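PDB 2F2L: peptidoglycan-recognition protein LC from Drosophila melanogaster, which takes part in the response to Gram-negative peptidoglycan and activates the imd/Relish pathway as a membrane-anchored immune receptor, its extracellular domain being present here. Local coordinates for residues A[37-51]-A[63-76]. Sequence-based numbering, arbitrary orientation.
Sequences CSTQAICVLRVRLLQ and IAYNFLIGGDGNVY. With MLD (glcnac(beta1-4)-murnac(1,6-anhydro)-L-ala-gamma-D-glu-meso-a2pm-D-ala), chain G.
The Tyr-76 ring meets helix 40-57 with Val-44 CG2 at its edge, 3.9 Å from CE1, while Val-47 CG2 and Cys-43 CB approach obliquely, the latter 3.4 Å from Tyr-76 CZ; Leu-68 O and Asp-72 OD1 lie at the edge, in the ring plane. On the helix's other side, the Arg-48 guanidinium has the anhydro-muramyl sugar of the bound muropeptide against one face, toward its rim, and Gln-51 OE1 toward the rim of the opposite face. The neighbouring LCx chain also holds the muropeptide, so this side faces the ligand-bridged interface. One side of the helix packs on the antiparallel hairpin of strands 67-69 and 75-77 in the mixed sheet of the amidase-like PGRP fold. At the hairpin turn, Asp-72 forms an Asx turn through OD1 to Asn-74 N. Its OD2 takes Tyr-76 OH on the syn lone pair at 2.7 Å and Asn-74 ND2 from above the carboxylate plane. The Cys-37–Cys-43 disulfide lies against Gly-70, Cys-43 SG being 3.9 Å from Gly-70 CA. Farther along, Val-47 CG1, anti to its own N (chi1 180°), reaches Ile-63 CD1 at 3.7 Å; Gln-51 lays CB and CG across Ile-63, its NE2 hydrogen-bonded to Asp-62 OD1.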
ATOM      1  N   CYS A  37     -15.615  -3.716   2.756  1.00 21.05           N
ATOM      2  CA  CYS A  37     -14.856  -4.929   2.450  1.00 20.85           C
ATOM      3  C   CYS A  37     -15.300  -6.066   3.378  1.00 20.25           C
ATOM      4  O   CYS A  37     -15.662  -5.825   4.517  1.00 20.44           O
ATOM      5  CB  CYS A  37     -13.351  -4.648   2.593  1.00 21.26           C
ATOM      6  SG  CYS A  37     -12.812  -4.076   4.221  1.00 23.74           S
ATOM      7  N   SER A  38     -15.314  -7.300   2.879  1.00 19.71           N
ATOM      8  CA  SER A  38     -15.726  -8.435   3.691  1.00 19.08           C
ATOM      9  C   SER A  38     -14.691  -9.541   3.783  1.00 18.46           C
ATOM     10  O   SER A  38     -14.946 -10.570   4.408  1.00 18.14           O
ATOM     11  CB  SER A  38     -17.021  -9.005   3.129  1.00 19.03           C
ATOM     12  OG  SER A  38     -16.800  -9.545   1.842  1.00 19.62           O
ATOM     13  N   THR A  39     -13.545  -9.354   3.143  1.00 17.52           N
ATOM     14  CA  THR A  39     -12.448 -10.302   3.219  1.00 18.09           C
ATOM     15  C   THR A  39     -11.148  -9.526   3.368  1.00 17.46           C
ATOM     16  O   THR A  39     -11.075  -8.375   2.969  1.00 17.15           O
ATOM     17  CB  THR A  39     -12.374 -11.196   1.958  1.00 18.10           C
ATOM     18  OG1 THR A  39     -12.143 -10.385   0.794  1.00 19.68           O
ATOM     19  CG2 THR A  39     -13.673 -11.981   1.782  1.00 18.69           C
ATOM     20  N   GLN A  40     -10.134 -10.157   3.949  1.00 17.55           N
ATOM     21  CA  GLN A  40      -8.826  -9.515   4.127  1.00 17.80           C
ATOM     22  C   GLN A  40      -8.259  -8.958   2.816  1.00 17.51           C
ATOM     23  O   GLN A  40      -7.744  -7.857   2.788  1.00 16.72           O
ATOM     24  CB  GLN A  40      -7.821 -10.474   4.774  1.00 17.80           C
ATOM     25  CG  GLN A  40      -6.467  -9.833   5.048  1.00 17.93           C
ATOM     26  CD  GLN A  40      -5.617 -10.631   6.013  1.00 17.92           C
ATOM     27  OE1 GLN A  40      -6.120 -11.207   6.966  1.00 18.21           O
ATOM     28  NE2 GLN A  40      -4.316 -10.646   5.780  1.00 18.47           N
ATOM     29  N   ALA A  41      -8.377  -9.709   1.727  1.00 17.74           N
ATOM     30  CA  ALA A  41      -7.824  -9.266   0.445  1.00 17.82           C
ATOM     31  C   ALA A  41      -8.443  -7.948  -0.051  1.00 18.09           C
ATOM     32  O   ALA A  41      -7.744  -7.077  -0.591  1.00 17.48           O
ATOM     33  CB  ALA A  41      -7.983 -10.364  -0.612  1.00 18.01           C
ATOM     34  N   ILE A  42      -9.753  -7.799   0.125  1.00 17.93           N
ATOM     35  CA  ILE A  42     -10.420  -6.572  -0.309  1.00 18.01           C
ATOM     36  C   ILE A  42     -10.181  -5.439   0.686  1.00 17.76           C
ATOM     37  O   ILE A  42     -10.014  -4.289   0.285  1.00 16.95           O
ATOM     38  CB  ILE A  42     -11.926  -6.791  -0.542  1.00 17.84           C
ATOM     39  CG1 ILE A  42     -12.159  -7.874  -1.613  1.00 18.22           C
ATOM     40  CG2 ILE A  42     -12.608  -5.476  -0.914  1.00 18.15           C
ATOM     41  CD1 ILE A  42     -11.426  -7.665  -2.934  1.00 18.70           C
ATOM     42  N   CYS A  43     -10.164  -5.752   1.981  1.00 18.36           N
ATOM     43  CA  CYS A  43      -9.838  -4.737   2.990  1.00 18.65           C
ATOM     44  C   CYS A  43      -8.448  -4.166   2.768  1.00 18.62           C
ATOM     45  O   CYS A  43      -8.254  -2.961   2.878  1.00 18.63           O
ATOM     46  CB  CYS A  43      -9.953  -5.295   4.404  1.00 19.15           C
ATOM     47  SG  CYS A  43     -11.663  -5.652   4.945  1.00 21.56           S
ATOM     48  N   VAL A  44      -7.489  -5.031   2.459  1.00 18.42           N
ATOM     49  CA  VAL A  44      -6.145  -4.593   2.135  1.00 19.01           C
ATOM     50  C   VAL A  44      -6.164  -3.599   0.959  1.00 18.91           C
ATOM     51  O   VAL A  44      -5.490  -2.583   1.017  1.00 18.83           O
ATOM     52  CB  VAL A  44      -5.193  -5.794   1.854  1.00 18.82           C
ATOM     53  CG1 VAL A  44      -3.969  -5.376   1.021  1.00 19.85           C
ATOM     54  CG2 VAL A  44      -4.735  -6.433   3.176  1.00 19.47           C
ATOM     55  N   LEU A  45      -6.933  -3.908  -0.086  1.00 19.08           N
ATOM     56  CA  LEU A  45      -7.129  -2.995  -1.217  1.00 19.31           C
ATOM     57  C   LEU A  45      -7.677  -1.662  -0.744  1.00 19.39           C
ATOM     58  O   LEU A  45      -7.177  -0.587  -1.123  1.00 19.73           O
ATOM     59  CB  LEU A  45      -8.096  -3.602  -2.242  1.00 19.43           C
ATOM     60  CG  LEU A  45      -8.282  -2.832  -3.555  1.00 19.79           C
ATOM     61  CD1 LEU A  45      -6.956  -2.682  -4.281  1.00 21.19           C
ATOM     62  CD2 LEU A  45      -9.293  -3.540  -4.435  1.00 20.20           C
ATOM     63  N   ARG A  46      -8.712  -1.714   0.089  1.00 18.96           N
ATOM     64  CA  ARG A  46      -9.303  -0.479   0.597  1.00 18.97           C
ATOM     65  C   ARG A  46      -8.289   0.369   1.370  1.00 18.82           C
ATOM     66  O   ARG A  46      -8.206   1.585   1.151  1.00 19.29           O
ATOM     67  CB  ARG A  46     -10.509  -0.756   1.510  1.00 18.99           C
ATOM     68  CG  ARG A  46     -11.631  -1.557   0.881  1.00 18.76           C
ATOM     69  CD  ARG A  46     -12.243  -0.917  -0.370  1.00 18.43           C
ATOM     70  NE  ARG A  46     -13.288  -1.810  -0.878  1.00 19.10           N
ATOM     71  CZ  ARG A  46     -13.570  -2.032  -2.160  1.00 17.66           C
ATOM     72  NH1 ARG A  46     -12.898  -1.436  -3.126  1.00 17.75           N
ATOM     73  NH2 ARG A  46     -14.524  -2.892  -2.468  1.00 16.96           N
ATOM     74  N   VAL A  47      -7.542  -0.267   2.276  1.00 18.82           N
ATOM     75  CA  VAL A  47      -6.633   0.465   3.161  1.00 19.10           C
ATOM     76  C   VAL A  47      -5.458   1.069   2.371  1.00 19.22           C
ATOM     77  O   VAL A  47      -5.105   2.224   2.594  1.00 19.71           O
ATOM     78  CB  VAL A  47      -6.099  -0.403   4.337  1.00 18.79           C
ATOM     79  CG1 VAL A  47      -5.157   0.428   5.206  1.00 18.92           C
ATOM     80  CG2 VAL A  47      -7.247  -0.917   5.208  1.00 18.48           C
ATOM     81  N   ARG A  48      -4.893   0.295   1.440  1.00 19.59           N
ATOM     82  CA  ARG A  48      -3.746   0.743   0.648  1.00 19.61           C
ATOM     83  C   ARG A  48      -4.154   1.898  -0.265  1.00 19.50           C
ATOM     84  O   ARG A  48      -3.423   2.889  -0.374  1.00 18.68           O
ATOM     85  CB  ARG A  48      -3.105  -0.404  -0.178  1.00 20.00           C
ATOM     86  CG  ARG A  48      -1.784  -0.007  -0.910  1.00 20.36           C
ATOM     87  CD  ARG A  48      -0.846   0.741   0.053  1.00 24.57           C
ATOM     88  NE  ARG A  48       0.374   1.305  -0.536  1.00 26.69           N
ATOM     89  CZ  ARG A  48       0.480   2.550  -0.979  1.00 27.52           C
ATOM     90  NH1 ARG A  48      -0.546   3.353  -0.974  1.00 29.09           N
ATOM     91  NH2 ARG A  48       1.615   2.982  -1.484  1.00 30.33           N
ATOM     92  N   LEU A  49      -5.341   1.807  -0.864  1.00 19.14           N
ATOM     93  CA  LEU A  49      -5.842   2.908  -1.681  1.00 19.57           C
ATOM     94  C   LEU A  49      -6.186   4.169  -0.871  1.00 19.75           C
ATOM     95  O   LEU A  49      -5.989   5.278  -1.352  1.00 20.26           O
ATOM     96  CB  LEU A  49      -7.035   2.464  -2.517  1.00 19.67           C
ATOM     97  CG  LEU A  49      -6.743   1.352  -3.529  1.00 20.43           C
ATOM     98  CD1 LEU A  49      -7.971   1.153  -4.419  1.00 19.97           C
ATOM     99  CD2 LEU A  49      -5.507   1.652  -4.354  1.00 20.32           C
ATOM    100  N   LEU A  50      -6.733   4.002   0.329  1.00 19.68           N
ATOM    101  CA  LEU A  50      -6.934   5.140   1.247  1.00 19.72           C
ATOM    102  C   LEU A  50      -5.626   5.826   1.620  1.00 19.06           C
ATOM    103  O   LEU A  50      -5.589   7.050   1.769  1.00 19.25           O
ATOM    104  CB  LEU A  50      -7.643   4.696   2.537  1.00 20.16           C
ATOM    105  CG  LEU A  50      -9.156   4.527   2.408  1.00 22.56           C
ATOM    106  CD1 LEU A  50      -9.717   3.581   3.515  1.00 24.98           C
ATOM    107  CD2 LEU A  50      -9.821   5.870   2.458  1.00 22.72           C
ATOM    108  N   GLN A  51      -4.562   5.037   1.799  1.00 18.83           N
ATOM    109  CA  GLN A  51      -3.269   5.612   2.134  1.00 18.99           C
ATOM    110  C   GLN A  51      -2.805   6.523   1.018  1.00 18.99           C
ATOM    111  O   GLN A  51      -2.364   7.614   1.265  1.00 19.48           O
ATOM    112  CB  GLN A  51      -2.189   4.567   2.407  1.00 18.61           C
ATOM    113  CG  GLN A  51      -0.905   5.229   2.927  1.00 17.84           C
ATOM    114  CD  GLN A  51       0.269   4.308   3.024  1.00 18.29           C
ATOM    115  OE1 GLN A  51       0.451   3.409   2.187  1.00 17.48           O
ATOM    116  NE2 GLN A  51       1.134   4.562   4.021  1.00 16.07           N
ATOM    117  N   ILE A  63      -1.328   7.518   5.978  1.00 18.86           N
ATOM    118  CA  ILE A  63      -2.737   7.247   6.252  1.00 18.88           C
ATOM    119  C   ILE A  63      -3.136   7.962   7.542  1.00 18.73           C
ATOM    120  O   ILE A  63      -2.356   8.024   8.499  1.00 18.57           O
ATOM    121  CB  ILE A  63      -3.026   5.722   6.303  1.00 19.33           C
ATOM    122  CG1 ILE A  63      -4.524   5.459   6.148  1.00 19.22           C
ATOM    123  CG2 ILE A  63      -2.382   5.060   7.558  1.00 19.28           C
ATOM    124  CD1 ILE A  63      -4.844   4.100   5.584  1.00 20.01           C
ATOM    125  N   ALA A  64      -4.333   8.546   7.557  1.00 18.45           N
ATOM    126  CA  ALA A  64      -4.674   9.550   8.555  1.00 18.47           C
ATOM    127  C   ALA A  64      -4.943   8.964   9.946  1.00 18.82           C
ATOM    128  O   ALA A  64      -4.945   9.708  10.938  1.00 19.05           O
ATOM    129  CB  ALA A  64      -5.884  10.403   8.074  1.00 18.28           C
ATOM    130  N   TYR A  65      -5.122   7.643  10.026  1.00 19.28           N
ATOM    131  CA  TYR A  65      -5.722   7.008  11.198  1.00 19.35           C
ATOM    132  C   TYR A  65      -4.771   6.106  11.976  1.00 19.64           C
ATOM    133  O   TYR A  65      -3.839   5.538  11.435  1.00 18.57           O
ATOM    134  CB  TYR A  65      -6.951   6.189  10.789  1.00 19.91           C
ATOM    135  CG  TYR A  65      -7.843   6.875   9.793  1.00 19.35           C
ATOM    136  CD1 TYR A  65      -8.664   7.927  10.164  1.00 19.64           C
ATOM    137  CD2 TYR A  65      -7.850   6.470   8.472  1.00 19.69           C
ATOM    138  CE1 TYR A  65      -9.466   8.573   9.219  1.00 18.64           C
ATOM    139  CE2 TYR A  65      -8.629   7.086   7.545  1.00 19.59           C
ATOM    140  CZ  TYR A  65      -9.431   8.135   7.904  1.00 19.43           C
ATOM    141  OH  TYR A  65     -10.204   8.694   6.920  1.00 19.33           O
ATOM    142  N   ASN A  66      -5.042   5.960  13.270  1.00 19.79           N
ATOM    143  CA  ASN A  66      -4.260   5.043  14.088  1.00 19.67           C
ATOM    144  C   ASN A  66      -4.528   3.576  13.744  1.00 19.49           C
ATOM    145  O   ASN A  66      -3.593   2.796  13.594  1.00 19.12           O
ATOM    146  CB  ASN A  66      -4.480   5.335  15.564  1.00 19.49           C
ATOM    147  CG  ASN A  66      -3.994   6.717  15.939  1.00 19.19           C
ATOM    148  OD1 ASN A  66      -4.794   7.641  16.028  1.00 19.52           O
ATOM    149  ND2 ASN A  66      -2.672   6.873  16.133  1.00 17.87           N
ATOM    150  N   PHE A  67      -5.799   3.230  13.601  1.00 19.36           N
ATOM    151  CA  PHE A  67      -6.220   1.867  13.235  1.00 19.18           C
ATOM    152  C   PHE A  67      -7.407   1.989  12.336  1.00 19.08           C
ATOM    153  O   PHE A  67      -8.131   2.967  12.431  1.00 19.97           O
ATOM    154  CB  PHE A  67      -6.598   1.052  14.483  1.00 18.75           C
ATOM    155  CG  PHE A  67      -5.442   0.807  15.396  1.00 18.19           C
ATOM    156  CD1 PHE A  67      -4.555  -0.218  15.140  1.00 18.75           C
ATOM    157  CD2 PHE A  67      -5.207   1.638  16.477  1.00 18.92           C
ATOM    158  CE1 PHE A  67      -3.463  -0.432  15.970  1.00 18.81           C
ATOM    159  CE2 PHE A  67      -4.118   1.435  17.305  1.00 18.04           C
ATOM    160  CZ  PHE A  67      -3.252   0.403  17.053  1.00 18.58           C
ATOM    161  N   LEU A  68      -7.579   1.009  11.452  1.00 19.14           N
ATOM    162  CA  LEU A  68      -8.744   0.907  10.592  1.00 19.30           C
ATOM    163  C   LEU A  68      -9.408  -0.463  10.814  1.00 19.51           C
ATOM    164  O   LEU A  68      -8.723  -1.471  10.928  1.00 20.08           O
ATOM    165  CB  LEU A  68      -8.364   1.075   9.118  1.00 19.25           C
ATOM    166  CG  LEU A  68      -7.694   2.425   8.761  1.00 19.55           C
ATOM    167  CD1 LEU A  68      -6.183   2.288   8.766  1.00 19.60           C
ATOM    168  CD2 LEU A  68      -8.161   2.934   7.400  1.00 19.73           C
ATOM    169  N   ILE A  69     -10.734  -0.489  10.865  1.00 19.32           N
ATOM    170  CA  ILE A  69     -11.479  -1.719  11.146  1.00 19.49           C
ATOM    171  C   ILE A  69     -12.300  -2.116   9.935  1.00 19.10           C
ATOM    172  O   ILE A  69     -13.179  -1.380   9.488  1.00 19.28           O
ATOM    173  CB  ILE A  69     -12.408  -1.549  12.352  1.00 19.82           C
ATOM    174  CG1 ILE A  69     -11.701  -0.753  13.472  1.00 20.49           C
ATOM    175  CG2 ILE A  69     -12.955  -2.924  12.806  1.00 19.18           C
ATOM    176  CD1 ILE A  69     -11.351  -1.507  14.692  1.00 22.15           C
ATOM    177  N   GLY A  70     -12.002  -3.288   9.403  1.00 19.19           N
ATOM    178  CA  GLY A  70     -12.656  -3.776   8.194  1.00 19.68           C
ATOM    179  C   GLY A  70     -13.871  -4.644   8.486  1.00 19.49           C
ATOM    180  O   GLY A  70     -13.985  -5.233   9.565  1.00 19.77           O
ATOM    181  N   GLY A  71     -14.767  -4.744   7.510  1.00 19.63           N
ATOM    182  CA  GLY A  71     -15.969  -5.577   7.637  1.00 19.58           C
ATOM    183  C   GLY A  71     -15.673  -7.030   7.965  1.00 19.76           C
ATOM    184  O   GLY A  71     -16.522  -7.719   8.530  1.00 20.28           O
ATOM    185  N   ASP A  72     -14.477  -7.495   7.598  1.00 19.71           N
ATOM    186  CA  ASP A  72     -13.987  -8.831   7.962  1.00 19.59           C
ATOM    187  C   ASP A  72     -13.695  -8.981   9.466  1.00 19.57           C
ATOM    188  O   ASP A  72     -13.381 -10.079   9.931  1.00 19.77           O
ATOM    189  CB  ASP A  72     -12.714  -9.172   7.157  1.00 19.29           C
ATOM    190  CG  ASP A  72     -11.558  -8.171   7.404  1.00 20.11           C
ATOM    191  OD1 ASP A  72     -11.772  -7.145   8.084  1.00 17.12           O
ATOM    192  OD2 ASP A  72     -10.432  -8.412   6.909  1.00 20.40           O
ATOM    193  N   GLY A  73     -13.751  -7.879  10.216  1.00 19.40           N
ATOM    194  CA  GLY A  73     -13.477  -7.915  11.652  1.00 19.16           C
ATOM    195  C   GLY A  73     -12.005  -7.909  12.021  1.00 18.90           C
ATOM    196  O   GLY A  73     -11.662  -8.186  13.167  1.00 19.02           O
ATOM    197  N   ASN A  74     -11.137  -7.595  11.058  1.00 18.56           N
ATOM    198  CA  ASN A  74      -9.699  -7.450  11.311  1.00 18.89           C
ATOM    199  C   ASN A  74      -9.354  -5.987  11.567  1.00 18.66           C
ATOM    200  O   ASN A  74     -10.015  -5.092  11.047  1.00 19.02           O
ATOM    201  CB  ASN A  74      -8.862  -7.959  10.124  1.00 18.66           C
ATOM    202  CG  ASN A  74      -8.896  -9.470   9.980  1.00 19.91           C
ATOM    203  OD1 ASN A  74      -8.779 -10.199  10.958  1.00 22.78           O
ATOM    204  ND2 ASN A  74      -9.049  -9.944   8.754  1.00 18.90           N
ATOM    205  N   VAL A  75      -8.323  -5.764  12.375  1.00 18.78           N
ATOM    206  CA  VAL A  75      -7.797  -4.436  12.665  1.00 19.15           C
ATOM    207  C   VAL A  75      -6.555  -4.189  11.791  1.00 19.47           C
ATOM    208  O   VAL A  75      -5.570  -4.934  11.871  1.00 19.39           O
ATOM    209  CB  VAL A  75      -7.401  -4.295  14.155  1.00 19.44           C
ATOM    210  CG1 VAL A  75      -6.899  -2.876  14.463  1.00 19.53           C
ATOM    211  CG2 VAL A  75      -8.584  -4.646  15.071  1.00 19.92           C
ATOM    212  N   TYR A  76      -6.621  -3.155  10.959  1.00 19.45           N
ATOM    213  CA  TYR A  76      -5.523  -2.783  10.046  1.00 19.69           C
ATOM    214  C   TYR A  76      -4.716  -1.688  10.721  1.00 19.66           C
ATOM    215  O   TYR A  76      -5.255  -0.677  11.124  1.00 19.78           O
ATOM    216  CB  TYR A  76      -6.096  -2.355   8.684  1.00 19.52           C
ATOM    217  CG  TYR A  76      -6.690  -3.554   8.010  1.00 18.83           C
ATOM    218  CD1 TYR A  76      -5.983  -4.248   7.057  1.00 16.89           C
ATOM    219  CD2 TYR A  76      -7.926  -4.057   8.406  1.00 19.10           C
ATOM    220  CE1 TYR A  76      -6.501  -5.390   6.467  1.00 19.37           C
ATOM    221  CE2 TYR A  76      -8.456  -5.204   7.833  1.00 18.85           C
ATOM    222  CZ  TYR A  76      -7.729  -5.876   6.870  1.00 19.92           C
ATOM    223  OH  TYR A  76      -8.219  -7.017   6.287  1.00 18.63           O
TER
HETATM  224  CAA MLD G 201       3.781   6.501  -4.698  1.00 19.56           C
HETATM  225  CAB MLD G 201       3.031   6.015  -5.928  1.00 20.38           C
HETATM  226  OAC MLD G 201       3.637   5.563  -6.891  1.00 22.12           O
HETATM  227  N2  MLD G 201       1.708   6.120  -5.851  1.00 21.76           N
HETATM  228  C2  MLD G 201       0.791   5.751  -6.924  1.00 22.03           C
HETATM  229  C3  MLD G 201      -0.124   6.954  -7.162  1.00 23.77           C
HETATM  230  O3  MLD G 201       0.608   8.137  -7.539  1.00 20.54           O
HETATM  231  C4  MLD G 201      -1.227   6.612  -8.158  1.00 23.19           C
HETATM  232  O4  MLD G 201      -2.129   7.704  -8.170  1.00 22.26           O
HETATM  233  C5  MLD G 201      -1.968   5.355  -7.688  1.00 23.80           C
HETATM  234  C6  MLD G 201      -3.035   4.805  -8.652  1.00 27.17           C
HETATM  235  O6  MLD G 201      -3.789   3.772  -7.952  1.00 28.96           O
HETATM  236  O5  MLD G 201      -1.008   4.307  -7.583  1.00 23.40           O
HETATM  237  C1  MLD G 201      -0.041   4.543  -6.534  1.00 22.41           C
HETATM  238  O1  MLD G 201       0.804   3.425  -6.450  1.00 21.58           O
HETATM  239  CA4 MLD G 201       0.132   2.283  -5.868  1.00 21.93           C
HETATM  240  CA5 MLD G 201      -0.107   2.335  -4.359  1.00 21.40           C
HETATM  241  OA5 MLD G 201       0.543   1.252  -3.611  1.00 20.91           O
HETATM  242  CA6 MLD G 201      -1.537   1.923  -4.284  1.00 20.64           C
HETATM  243  OA6 MLD G 201      -1.491   0.512  -4.360  1.00 22.05           O
HETATM  244  CA1 MLD G 201      -0.099   0.108  -4.197  1.00 21.97           C
HETATM  245  CA2 MLD G 201       0.482  -0.164  -5.594  1.00 21.71           C
HETATM  246  NAD MLD G 201       1.578  -1.152  -5.492  1.00 21.67           N
HETATM  247  CAE MLD G 201       1.592  -2.280  -6.180  1.00 20.58           C
HETATM  248  CAF MLD G 201       2.798  -3.158  -5.917  1.00 21.03           C
HETATM  249  OAG MLD G 201       0.724  -2.611  -6.988  1.00 20.55           O
HETATM  250  CA3 MLD G 201       1.038   1.114  -6.219  1.00 22.40           C
HETATM  251  OAH MLD G 201       1.118   1.021  -7.685  1.00 21.71           O
HETATM  252  CAI MLD G 201       2.439   0.715  -8.193  1.00 23.43           C
HETATM  253  CAJ MLD G 201       3.253   1.956  -8.479  1.00 21.15           C
HETATM  254  CAL MLD G 201       2.300  -0.088  -9.503  1.00 24.94           C
HETATM  255  OAM MLD G 201       3.333  -0.368 -10.102  1.00 25.21           O
HETATM  256  N   MLD G 201       1.087  -0.454  -9.915  1.00 24.72           N
HETATM  257  CA  MLD G 201       0.836  -1.250 -11.123  1.00 25.62           C
HETATM  258  CB  MLD G 201       0.886  -2.715 -10.676  1.00 25.65           C
HETATM  259  C   MLD G 201      -0.591  -0.920 -11.597  1.00 26.20           C
HETATM  260  O   MLD G 201      -1.537  -0.992 -10.809  1.00 25.67           O
HETATM  261  NAN MLD G 201      -0.679  -0.539 -12.869  1.00 25.98           N
HETATM  262  CAO MLD G 201      -1.925  -0.169 -13.560  1.00 28.43           C
HETATM  263  CAP MLD G 201      -1.759   1.172 -14.346  1.00 33.79           C
HETATM  264  OBA MLD G 201      -2.575   1.365 -15.251  1.00 37.40           O
HETATM  265  OAQ MLD G 201      -0.820   1.959 -14.071  1.00 34.94           O
HETATM  266  CBB MLD G 201      -2.220  -1.211 -14.634  1.00 30.09           C
HETATM  267  CBC MLD G 201      -2.606  -2.583 -14.109  1.00 30.52           C
HETATM  268  CBD MLD G 201      -2.956  -3.489 -15.302  1.00 32.99           C
HETATM  269  OBE MLD G 201      -2.494  -3.284 -16.425  1.00 34.10           O
HETATM  270  NBF MLD G 201      -3.779  -4.480 -15.031  1.00 33.45           N
HETATM  271  CBG MLD G 201      -4.213  -5.436 -16.058  1.00 35.16           C
HETATM  272  CBH MLD G 201      -5.121  -4.726 -17.082  1.00 36.00           C
HETATM  273  OBI MLD G 201      -6.007  -3.955 -16.718  1.00 37.04           O
HETATM  274  NBJ MLD G 201      -4.840  -4.983 -18.358  1.00 38.39           N
HETATM  275  CBK MLD G 201      -5.601  -4.426 -19.499  1.00 40.77           C
HETATM  276  CBL MLD G 201      -6.105  -5.595 -20.353  1.00 41.14           C
HETATM  277  CBM MLD G 201      -4.772  -3.493 -20.409  1.00 44.62           C
HETATM  278  OBO MLD G 201      -3.523  -3.644 -20.442  1.00 46.59           O
HETATM  279  OBN MLD G 201      -5.427  -2.652 -21.075  1.00 47.82           O
HETATM  280  CBP MLD G 201      -4.926  -6.608 -15.363  1.00 33.26           C
HETATM  281  CBQ MLD G 201      -5.069  -7.828 -16.290  1.00 33.91           C
HETATM  282  CBR MLD G 201      -5.639  -9.031 -15.535  1.00 34.32           C
HETATM  283  CBS MLD G 201      -5.305 -10.370 -16.196  1.00 34.31           C
HETATM  284  CBT MLD G 201      -3.820 -10.690 -15.976  1.00 33.95           C
HETATM  285  OBV MLD G 201      -3.489 -11.038 -14.830  1.00 34.69           O
HETATM  286  OBU MLD G 201      -3.052 -10.587 -16.954  1.00 32.21           O
HETATM  287  NBW MLD G 201      -5.597 -10.301 -17.633  1.00 33.90           N
HETATM  288  O   HOH W   1     -15.841  -2.926   5.795  1.00 36.97           O